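PDB 2IMQ: salivary nitrophorin from Cimex lectularius, which carries nitric oxide on its heme and delivers it to the victim during feeding, causing vasodilation. Local coordinates for residues C60-N63 and F64-L68; N265-T269 and E270-V274; T79-E82 and T83-L86. One frame throughout, in Å; residues are numbered along the deposited sequence.

Contact 1: C60-N63 and F64-L68; sequences CVKN and FQSLL. With HEM (protoporphyrin IX containing Fe), chain B.
C60 and F64, one helical turn apart, are joined through their backbones and both face the heme. The hydrogen bonds follow the i to i+4 pattern: F64 N donates to C60 O at 3.0 Å with an N-H...O angle of 164°, and the same step ties L67 N to N63 O. At K62 the grip is doubled. Its carbonyl oxygen accepts S66 N at 2.8 Å, while S66 OG, folded back beside its own backbone nitrogen (chi1 -66°), reaches K62 O at 2.7 Å. The two donors come from opposite faces of the carbonyl plane, the hydroxyl standing above it and away from the lone-pair positions. The serine hydroxyl thus bonds to a carbonyl already used by the helix, and one oxygen takes two donors.

This is helix 57-70, packed on strands 73-80 and 84-91 at one border of the DNase I-like beta sandwich, and it carries the proximal ligand. Metal coordination comes from C60: its SG is turned beside the backbone nitrogen and stands 2.8 Å from the heme iron, long for an iron-sulfur bond and consistent with a loosened link, possibly to a thiol, in this ferrous form.

Apolar and aromatic contacts hold the porphyrin rim one turn on. The heme methyl CMA sits 3.4 Å above the plane of the F64 ring, over its centre, in a CH-pi arrangement. C60 O lies in plane at the ring edge, 3.3 Å from CD1 of F64. Thus one carbonyl both receives the backbone N-H of F64 and meets its ring rim. V61 and Q65 run side by side toward the propionates, CG2 of V61 coming within 3.6 Å of the propionate carbon CGD. Y89 OH and K75 NZ are hydrogen-bonded to the heme.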
loop_
_atom_site.group_PDB
_atom_site.type_symbol
_atom_site.label_atom_id
_atom_site.label_comp_id
_atom_site.label_asym_id
_atom_site.label_seq_id
_atom_site.Cartn_x
_atom_site.Cartn_y
_atom_site.Cartn_z
ATOM N N CYS A 60 5.986 -4.604 -17.399
ATOM C CA CYS A 60 6.166 -4.358 -15.985
ATOM C C CYS A 60 7.506 -4.949 -15.569
ATOM O O CYS A 60 8.331 -4.279 -14.964
ATOM C CB CYS A 60 5.044 -5.002 -15.181
ATOM S SG CYS A 60 3.535 -4.143 -15.303
ATOM N N VAL A 61 7.724 -6.205 -15.921
ATOM C CA VAL A 61 8.945 -6.887 -15.499
ATOM C C VAL A 61 10.142 -6.176 -16.105
ATOM O O VAL A 61 11.076 -5.836 -15.440
ATOM C CB VAL A 61 8.920 -8.380 -15.914
ATOM C CG1 VAL A 61 10.215 -9.078 -15.565
ATOM C CG2 VAL A 61 7.821 -9.122 -15.257
ATOM N N LYS A 62 10.077 -5.912 -17.400
ATOM C CA LYS A 62 11.210 -5.281 -18.061
ATOM C C LYS A 62 11.581 -3.957 -17.432
ATOM O O LYS A 62 12.747 -3.702 -17.107
ATOM C CB LYS A 62 10.895 -5.082 -19.545
ATOM C CG LYS A 62 12.111 -4.789 -20.367
ATOM C CD LYS A 62 11.778 -4.637 -21.827
ATOM C CE LYS A 62 13.030 -4.581 -22.674
ATOM N NZ LYS A 62 13.778 -5.901 -22.679
ATOM N N ASN A 63 10.585 -3.089 -17.238
ATOM C CA ASN A 63 10.870 -1.717 -16.798
ATOM C C ASN A 63 11.221 -1.593 -15.335
ATOM O O ASN A 63 12.106 -0.827 -14.961
ATOM C CB ASN A 63 9.724 -0.773 -17.139
ATOM C CG ASN A 63 9.427 -0.738 -18.653
ATOM O OD1 ASN A 63 10.282 -1.061 -19.449
ATOM N ND2 ASN A 63 8.208 -0.386 -19.020
ATOM N N PHE A 64 10.537 -2.356 -14.487
ATOM C CA PHE A 64 10.916 -2.360 -13.086
ATOM C C PHE A 64 12.294 -2.969 -12.902
ATOM O O PHE A 64 13.144 -2.387 -12.193
ATOM C CB PHE A 64 9.893 -3.062 -12.191
ATOM C CG PHE A 64 8.747 -2.181 -11.800
ATOM C CD1 PHE A 64 7.595 -2.153 -12.570
ATOM C CD2 PHE A 64 8.862 -1.346 -10.704
ATOM C CE1 PHE A 64 6.532 -1.345 -12.187
ATOM C CE2 PHE A 64 7.817 -0.497 -10.314
ATOM C CZ PHE A 64 6.673 -0.504 -11.070
ATOM N N GLN A 65 12.537 -4.095 -13.581
ATOM C CA GLN A 65 13.832 -4.793 -13.387
ATOM C C GLN A 65 14.969 -3.950 -13.989
ATOM O O GLN A 65 16.002 -3.805 -13.367
ATOM C CB GLN A 65 13.798 -6.245 -13.909
ATOM C CG GLN A 65 12.640 -7.125 -13.464
ATOM C CD GLN A 65 12.775 -7.888 -12.158
ATOM O OE1 GLN A 65 13.099 -7.325 -11.099
ATOM N NE2 GLN A 65 12.406 -9.189 -12.214
ATOM N N SER A 66 14.755 -3.336 -15.150
ATOM C CA SER A 66 15.726 -2.389 -15.721
ATOM C C SER A 66 16.144 -1.283 -14.754
ATOM O O SER A 66 17.341 -1.050 -14.560
ATOM C CB SER A 66 15.183 -1.740 -17.024
ATOM O OG SER A 66 15.043 -2.730 -18.040
ATOM N N LEU A 67 15.181 -0.604 -14.126
ATOM C CA LEU A 67 15.522 0.506 -13.240
ATOM C C LEU A 67 16.164 0.018 -11.945
ATOM O O LEU A 67 17.161 0.586 -11.475
ATOM C CB LEU A 67 14.281 1.336 -12.941
ATOM C CG LEU A 67 14.467 2.301 -11.763
ATOM C CD1 LEU A 67 15.437 3.416 -12.133
ATOM C CD2 LEU A 67 13.113 2.857 -11.282
ATOM N N LEU A 68 15.617 -1.041 -11.373
ATOM C CA LEU A 68 15.978 -1.392 -10.006
ATOM C C LEU A 68 17.239 -2.229 -9.846
ATOM O O LEU A 68 17.984 -2.051 -8.879
ATOM C CB LEU A 68 14.781 -2.015 -9.281
ATOM C CG LEU A 68 13.617 -1.016 -9.062
ATOM C CD1 LEU A 68 12.446 -1.788 -8.518
ATOM C CD2 LEU A 68 14.025 0.175 -8.184
HETATM C CHA HEM B . 4.440 -7.631 -12.534
HETATM C CHB HEM B . 3.546 -3.093 -11.080
HETATM C CHC HEM B . -0.381 -2.987 -13.863
HETATM C CHD HEM B . 0.261 -7.549 -15.091
HETATM C C1A HEM B . 4.581 -6.421 -11.918
HETATM C C2A HEM B . 5.662 -6.016 -11.050
HETATM C C3A HEM B . 5.370 -4.759 -10.631
HETATM C C4A HEM B . 4.141 -4.341 -11.241
HETATM C CMA HEM B . 6.235 -3.903 -9.723
HETATM C CAA HEM B . 6.917 -6.831 -10.662
HETATM C CBA HEM B . 7.991 -6.340 -11.671
HETATM C CGA HEM B . 9.300 -7.098 -11.502
HETATM O O1A HEM B . 9.393 -8.224 -11.987
HETATM O O2A HEM B . 10.277 -6.547 -10.937
HETATM C C1B HEM B . 2.421 -2.682 -11.724
HETATM C C2B HEM B . 1.835 -1.368 -11.608
HETATM C C3B HEM B . 0.752 -1.319 -12.375
HETATM C C4B HEM B . 0.625 -2.603 -13.016
HETATM C CMB HEM B . 2.507 -0.385 -10.716
HETATM C CAB HEM B . -0.227 -0.176 -12.589
HETATM C CBB HEM B . 0.119 1.092 -12.328
HETATM C C1C HEM B . -0.575 -4.179 -14.497
HETATM C C2C HEM B . -1.681 -4.550 -15.343
HETATM C C3C HEM B . -1.450 -5.802 -15.727
HETATM C C4C HEM B . -0.297 -6.294 -15.040
HETATM C CMC HEM B . -2.780 -3.625 -15.878
HETATM C CAC HEM B . -2.313 -6.635 -16.664
HETATM C CBC HEM B . -3.588 -6.906 -16.396
HETATM C C1D HEM B . 1.411 -7.985 -14.470
HETATM C C2D HEM B . 1.879 -9.350 -14.520
HETATM C C3D HEM B . 3.170 -9.369 -13.768
HETATM C C4D HEM B . 3.375 -8.026 -13.291
HETATM C CMD HEM B . 1.219 -10.526 -15.239
HETATM C CAD HEM B . 4.016 -10.637 -13.561
HETATM C CBD HEM B . 4.593 -10.982 -14.924
HETATM C CGD HEM B . 5.696 -11.984 -14.787
HETATM O O1D HEM B . 6.261 -12.367 -15.863
HETATM O O2D HEM B . 5.983 -12.379 -13.619
HETATM N NA HEM B . 3.667 -5.380 -12.040
HETATM N NB HEM B . 1.646 -3.423 -12.571
HETATM N NC HEM B . 0.223 -5.268 -14.312
HETATM N ND HEM B . 2.314 -7.247 -13.715
HETATM FE FE HEM B . 2.032 -5.292 -13.281
#

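Contact 2: N265-T269 and E270-V274; sequences NYKQT and EHRPV
R272 lays one face of its guanidinium over the backbone of K267, whose CA stands 3.5 Å above the plane and offset toward the rim. At the edge T269 O lies almost in that plane and accepts NH2 of R272 at 3.0 Å, with an N-H...O angle of 168°. The bond is nearly straight at both ends, and together with the K267 backbone it restrains the rotation of the group. F226 adds a cation-pi contact, and NH1 is hydrogen-bonded to T230 O. Bends at chi2 and chi3 (-67° and 130°) bring the arginine back over the chain that precedes it. Its NH1 runs close to the aliphatic part of K267, 3.8 Å from CG, while the lysine ammonium pairs with D231, which R272 also approaches, though weakly.

The side chains of Y266 and P273 cross at about a right angle. Their closest approach is from CG of the proline to CB of the tyrosine, 3.6 Å; the same proline CG lies oblique to the Y266 ring, 4.0 Å from its CG. The ring's far end is held by OH bonding to N24 O. The H271 imidazole stacks on the Y224 ring, its ND1 bonded to T242 OG1.

Water 1 lies inside the bend. It accepts T269 N at 2.8 Å and, weakly, R272 NE; Y266 O at 2.6 Å and H271 O at 2.7 Å both lie where it can donate, though it need not serve both at all times. T269-V274 resembles the S-D-H-x-P-V signature of inositol polyphosphate 5-phosphatases.

The bend connects strand 255-262 to strand 274-281. Y266 and P273 touch helix 26-29, and Q268, T269 and P273 touch W14 of strand 6-17.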
loop_
_atom_site.group_PDB
_atom_site.type_symbol
_atom_site.label_atom_id
_atom_site.label_comp_id
_atom_site.label_asym_id
_atom_site.label_seq_id
_atom_site.Cartn_x
_atom_site.Cartn_y
_atom_site.Cartn_z
ATOM N N ASN A 265 1.223 13.902 -9.844
ATOM C CA ASN A 265 1.691 13.841 -11.268
ATOM C C ASN A 265 1.266 12.604 -12.031
ATOM O O ASN A 265 1.348 12.553 -13.253
ATOM C CB ASN A 265 3.221 13.952 -11.327
ATOM C CG ASN A 265 3.706 15.327 -11.008
ATOM O OD1 ASN A 265 2.985 16.322 -11.242
ATOM N ND2 ASN A 265 4.915 15.420 -10.472
ATOM N N TYR A 266 0.863 11.558 -11.294
ATOM C CA TYR A 266 0.285 10.384 -11.907
ATOM C C TYR A 266 -1.223 10.520 -11.968
ATOM O O TYR A 266 -1.931 10.034 -11.057
ATOM C CB TYR A 266 0.720 9.117 -11.122
ATOM C CG TYR A 266 2.205 8.863 -11.202
ATOM C CD1 TYR A 266 3.076 9.395 -10.290
ATOM C CD2 TYR A 266 2.745 8.113 -12.243
ATOM C CE1 TYR A 266 4.449 9.186 -10.374
ATOM C CE2 TYR A 266 4.120 7.882 -12.330
ATOM C CZ TYR A 266 4.972 8.429 -11.414
ATOM O OH TYR A 266 6.338 8.227 -11.446
ATOM N N LYS A 267 -1.722 11.196 -13.026
ATOM C CA LYS A 267 -3.144 11.513 -13.160
ATOM C C LYS A 267 -3.925 10.579 -14.035
ATOM O O LYS A 267 -5.108 10.821 -14.322
ATOM C CB LYS A 267 -3.349 12.920 -13.742
ATOM C CG LYS A 267 -2.667 13.993 -12.987
ATOM C CD LYS A 267 -2.997 15.381 -13.522
ATOM C CE LYS A 267 -1.944 16.365 -13.064
ATOM N NZ LYS A 267 -1.926 16.545 -11.579
ATOM N N GLN A 268 -3.299 9.499 -14.452
ATOM C CA GLN A 268 -3.852 8.643 -15.481
ATOM C C GLN A 268 -5.153 8.029 -15.049
ATOM O O GLN A 268 -5.937 7.541 -15.875
ATOM C CB GLN A 268 -2.892 7.488 -15.817
ATOM C CG GLN A 268 -1.531 7.927 -16.329
ATOM C CD GLN A 268 -0.445 7.811 -15.297
ATOM O OE1 GLN A 268 0.535 7.119 -15.499
ATOM N NE2 GLN A 268 -0.616 8.471 -14.203
ATOM N N THR A 269 -5.422 7.993 -13.736
ATOM C CA THR A 269 -6.648 7.351 -13.328
ATOM C C THR A 269 -7.398 8.140 -12.242
ATOM O O THR A 269 -7.023 9.221 -11.894
ATOM C CB THR A 269 -6.371 5.906 -12.926
ATOM O OG1 THR A 269 -7.557 5.131 -13.045
ATOM C CG2 THR A 269 -5.968 5.744 -11.471
ATOM N N GLU A 270 -8.478 7.561 -11.794
ATOM C CA GLU A 270 -9.356 8.178 -10.833
ATOM C C GLU A 270 -8.774 8.272 -9.398
ATOM O O GLU A 270 -9.272 9.046 -8.590
ATOM C CB GLU A 270 -10.609 7.336 -10.708
ATOM C CG GLU A 270 -11.477 7.054 -11.898
ATOM C CD GLU A 270 -12.640 6.192 -11.395
ATOM O OE1 GLU A 270 -12.423 5.275 -10.543
ATOM O OE2 GLU A 270 -13.763 6.472 -11.801
ATOM N N HIS A 271 -7.806 7.415 -9.086
ATOM C CA HIS A 271 -7.076 7.462 -7.822
ATOM C C HIS A 271 -5.662 7.912 -8.090
ATOM O O HIS A 271 -5.053 7.570 -9.124
ATOM C CB HIS A 271 -6.927 6.074 -7.232
ATOM C CG HIS A 271 -8.183 5.362 -6.935
ATOM N ND1 HIS A 271 -8.648 5.182 -5.639
ATOM C CD2 HIS A 271 -8.995 4.649 -7.742
ATOM C CE1 HIS A 271 -9.727 4.425 -5.686
ATOM N NE2 HIS A 271 -9.957 4.084 -6.945
ATOM N N ARG A 272 -5.046 8.556 -7.136
ATOM C CA ARG A 272 -3.647 8.931 -7.208
ATOM C C ARG A 272 -2.838 7.995 -6.327
ATOM O O ARG A 272 -3.242 7.674 -5.208
ATOM C CB ARG A 272 -3.455 10.369 -6.737
ATOM C CG ARG A 272 -4.310 11.392 -7.498
ATOM C CD ARG A 272 -3.871 11.507 -8.936
ATOM N NE ARG A 272 -4.923 11.400 -9.962
ATOM C CZ ARG A 272 -5.513 12.406 -10.579
ATOM N NH1 ARG A 272 -5.248 13.676 -10.252
ATOM N NH2 ARG A 272 -6.379 12.151 -11.549
ATOM N N PRO A 273 -1.644 7.616 -6.779
ATOM C CA PRO A 273 -0.764 6.758 -5.969
ATOM C C PRO A 273 -0.326 7.443 -4.711
ATOM O O PRO A 273 -0.215 8.686 -4.672
ATOM C CB PRO A 273 0.428 6.450 -6.884
ATOM C CG PRO A 273 0.256 7.233 -8.076
ATOM C CD PRO A 273 -1.016 7.948 -8.065
ATOM N N VAL A 274 -0.029 6.651 -3.683
ATOM C CA VAL A 274 0.402 7.144 -2.424
ATOM C C VAL A 274 1.732 6.545 -2.051
ATOM O O VAL A 274 1.872 5.319 -2.011
ATOM C CB VAL A 274 -0.676 6.905 -1.347
ATOM C CG1 VAL A 274 -0.173 7.252 0.025
ATOM C CG2 VAL A 274 -1.894 7.754 -1.588
HETATM O O HOH W 1 -4.036 8.617 -11.378
#

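Contact 3: T79-E82 and T83-L86; sequences TITE and TMGL
T79 and L86 form an antiparallel hydrogen-bonded pair near the turn of the beta hairpin of strands 73-80 and 84-91, at one border of a six-stranded sheet of the sandwich. Reciprocal bonds join them: T79 N gives to L86 O, and L86 N to T79 O, both at 2.9 Å. Their side chains point to the same face, where I118 of the opposing sheet touches both, so they belong to the sandwich interior. The hydroxyl of T79, which also receives K77 NZ, is linked through water 2 to L86 O.

I80 and G85 are the next, non-hydrogen-bonded pair, and I80 points to the other face. Its CG2 branch lies 4.0 Å from G85 CA. The rest of the isoleucine leads away from the partner strand to touch the heme, which makes this face part of the cofactor pocket. Two CA-H...O contacts, from G85 CA to T79 O and from I80 CA to M84 O, supplement the pairing.

At the turn T81 and M84 carry the contact. T81 N donates to M84 O at 2.9 Å, with an N-H...O angle of 173°, in the carbonyl plane. With chi1 at 68°, the T81 hydroxyl projects over the bend, where E82 and T83 have nearly type I turn angles. It forms an ST turn, completed by the weak T83 N bond, with M84 N also weakly bonded to the same oxygen. The methionine side chain curves round that oxygen: it bends at chi3 and places CE 3.7 Å from T81 OG1. T83 OG1, bound to K114 O, faces the T81 hydroxyl across water 3, which stands 2.5 Å from T81 OG1 and donates a hydrogen bond to T83 OG1 at 2.7 Å.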
loop_
_atom_site.group_PDB
_atom_site.type_symbol
_atom_site.label_atom_id
_atom_site.label_comp_id
_atom_site.label_asym_id
_atom_site.label_seq_id
_atom_site.Cartn_x
_atom_site.Cartn_y
_atom_site.Cartn_z
ATOM N N THR A 79 3.803 -11.088 -6.399
ATOM C CA THR A 79 2.667 -11.950 -6.283
ATOM C C THR A 79 1.513 -11.237 -6.941
ATOM O O THR A 79 1.257 -10.083 -6.612
ATOM C CB THR A 79 2.320 -12.202 -4.831
ATOM O OG1 THR A 79 3.436 -12.768 -4.163
ATOM C CG2 THR A 79 1.184 -13.199 -4.720
ATOM N N ILE A 80 0.808 -11.884 -7.845
ATOM C CA ILE A 80 -0.409 -11.346 -8.414
ATOM C C ILE A 80 -1.595 -12.288 -8.302
ATOM O O ILE A 80 -1.478 -13.537 -8.388
ATOM C CB ILE A 80 -0.223 -10.880 -9.879
ATOM C CG1 ILE A 80 0.131 -12.057 -10.783
ATOM C CG2 ILE A 80 0.803 -9.755 -9.956
ATOM C CD1 ILE A 80 0.248 -11.687 -12.272
ATOM N N THR A 81 -2.741 -11.672 -8.113
ATOM C CA THR A 81 -4.040 -12.336 -8.214
ATOM C C THR A 81 -4.830 -11.638 -9.305
ATOM O O THR A 81 -4.291 -10.807 -10.045
ATOM C CB THR A 81 -4.798 -12.333 -6.884
ATOM O OG1 THR A 81 -5.178 -10.991 -6.555
ATOM C CG2 THR A 81 -3.946 -12.807 -5.739
ATOM N N GLU A 82 -6.103 -11.934 -9.445
ATOM C CA GLU A 82 -6.846 -11.201 -10.435
ATOM C C GLU A 82 -6.974 -9.695 -10.121
ATOM O O GLU A 82 -7.042 -8.906 -11.059
ATOM C CB GLU A 82 -8.217 -11.831 -10.668
ATOM C CG GLU A 82 -8.214 -12.835 -11.814
ATOM C CD GLU A 82 -8.015 -12.141 -13.143
ATOM O OE1 GLU A 82 -8.943 -11.424 -13.591
ATOM O OE2 GLU A 82 -6.927 -12.275 -13.722
ATOM N N THR A 83 -6.977 -9.333 -8.833
ATOM C CA THR A 83 -7.272 -7.975 -8.438
ATOM C C THR A 83 -6.181 -7.304 -7.664
ATOM O O THR A 83 -6.314 -6.117 -7.376
ATOM C CB THR A 83 -8.548 -7.897 -7.588
ATOM O OG1 THR A 83 -8.343 -8.632 -6.374
ATOM C CG2 THR A 83 -9.734 -8.499 -8.336
ATOM N N MET A 84 -5.134 -8.024 -7.291
ATOM C CA MET A 84 -4.066 -7.459 -6.443
ATOM C C MET A 84 -2.682 -7.827 -6.995
ATOM O O MET A 84 -2.489 -8.877 -7.574
ATOM C CB MET A 84 -4.106 -7.960 -5.016
ATOM C CG MET A 84 -5.356 -7.584 -4.199
ATOM S SD MET A 84 -5.363 -8.317 -2.623
ATOM C CE MET A 84 -5.966 -9.898 -3.105
ATOM N N GLY A 85 -1.714 -6.973 -6.734
ATOM C CA GLY A 85 -0.318 -7.243 -7.023
ATOM C C GLY A 85 0.514 -6.685 -5.863
ATOM O O GLY A 85 0.268 -5.563 -5.382
ATOM N N LEU A 86 1.505 -7.453 -5.401
ATOM C CA LEU A 86 2.423 -6.975 -4.389
ATOM C C LEU A 86 3.823 -7.423 -4.772
ATOM O O LEU A 86 4.059 -8.610 -5.002
ATOM C CB LEU A 86 2.118 -7.568 -3.013
ATOM C CG LEU A 86 3.001 -7.174 -1.827
ATOM C CD1 LEU A 86 2.963 -5.658 -1.541
ATOM C CD2 LEU A 86 2.618 -7.993 -0.617
HETATM O O HOH W 2 4.705 -10.658 -3.209
HETATM O O HOH W 3 -7.612 -11.197 -5.909
#

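From the N terminus the three contacts follow in series, none nesting within or crossing another. Contact 1 closes only successive turns of helix 57-70. That helix is followed directly by strand 73-80, and contact 3 closes the short hairpin leading into strand 84-91; their centres are about 17 Å apart, and the heme touches both. Contact 2 comes much later, near the C terminus, curling the connection between strands 255-262 and 274-281, with the P273 side chain still about 7 Å from the heme. The six-stranded sheet thus receives contact 3 at its border hairpin and contact 2 at the far border's connection, while contact 1 supplies the proximal ligand of the heme.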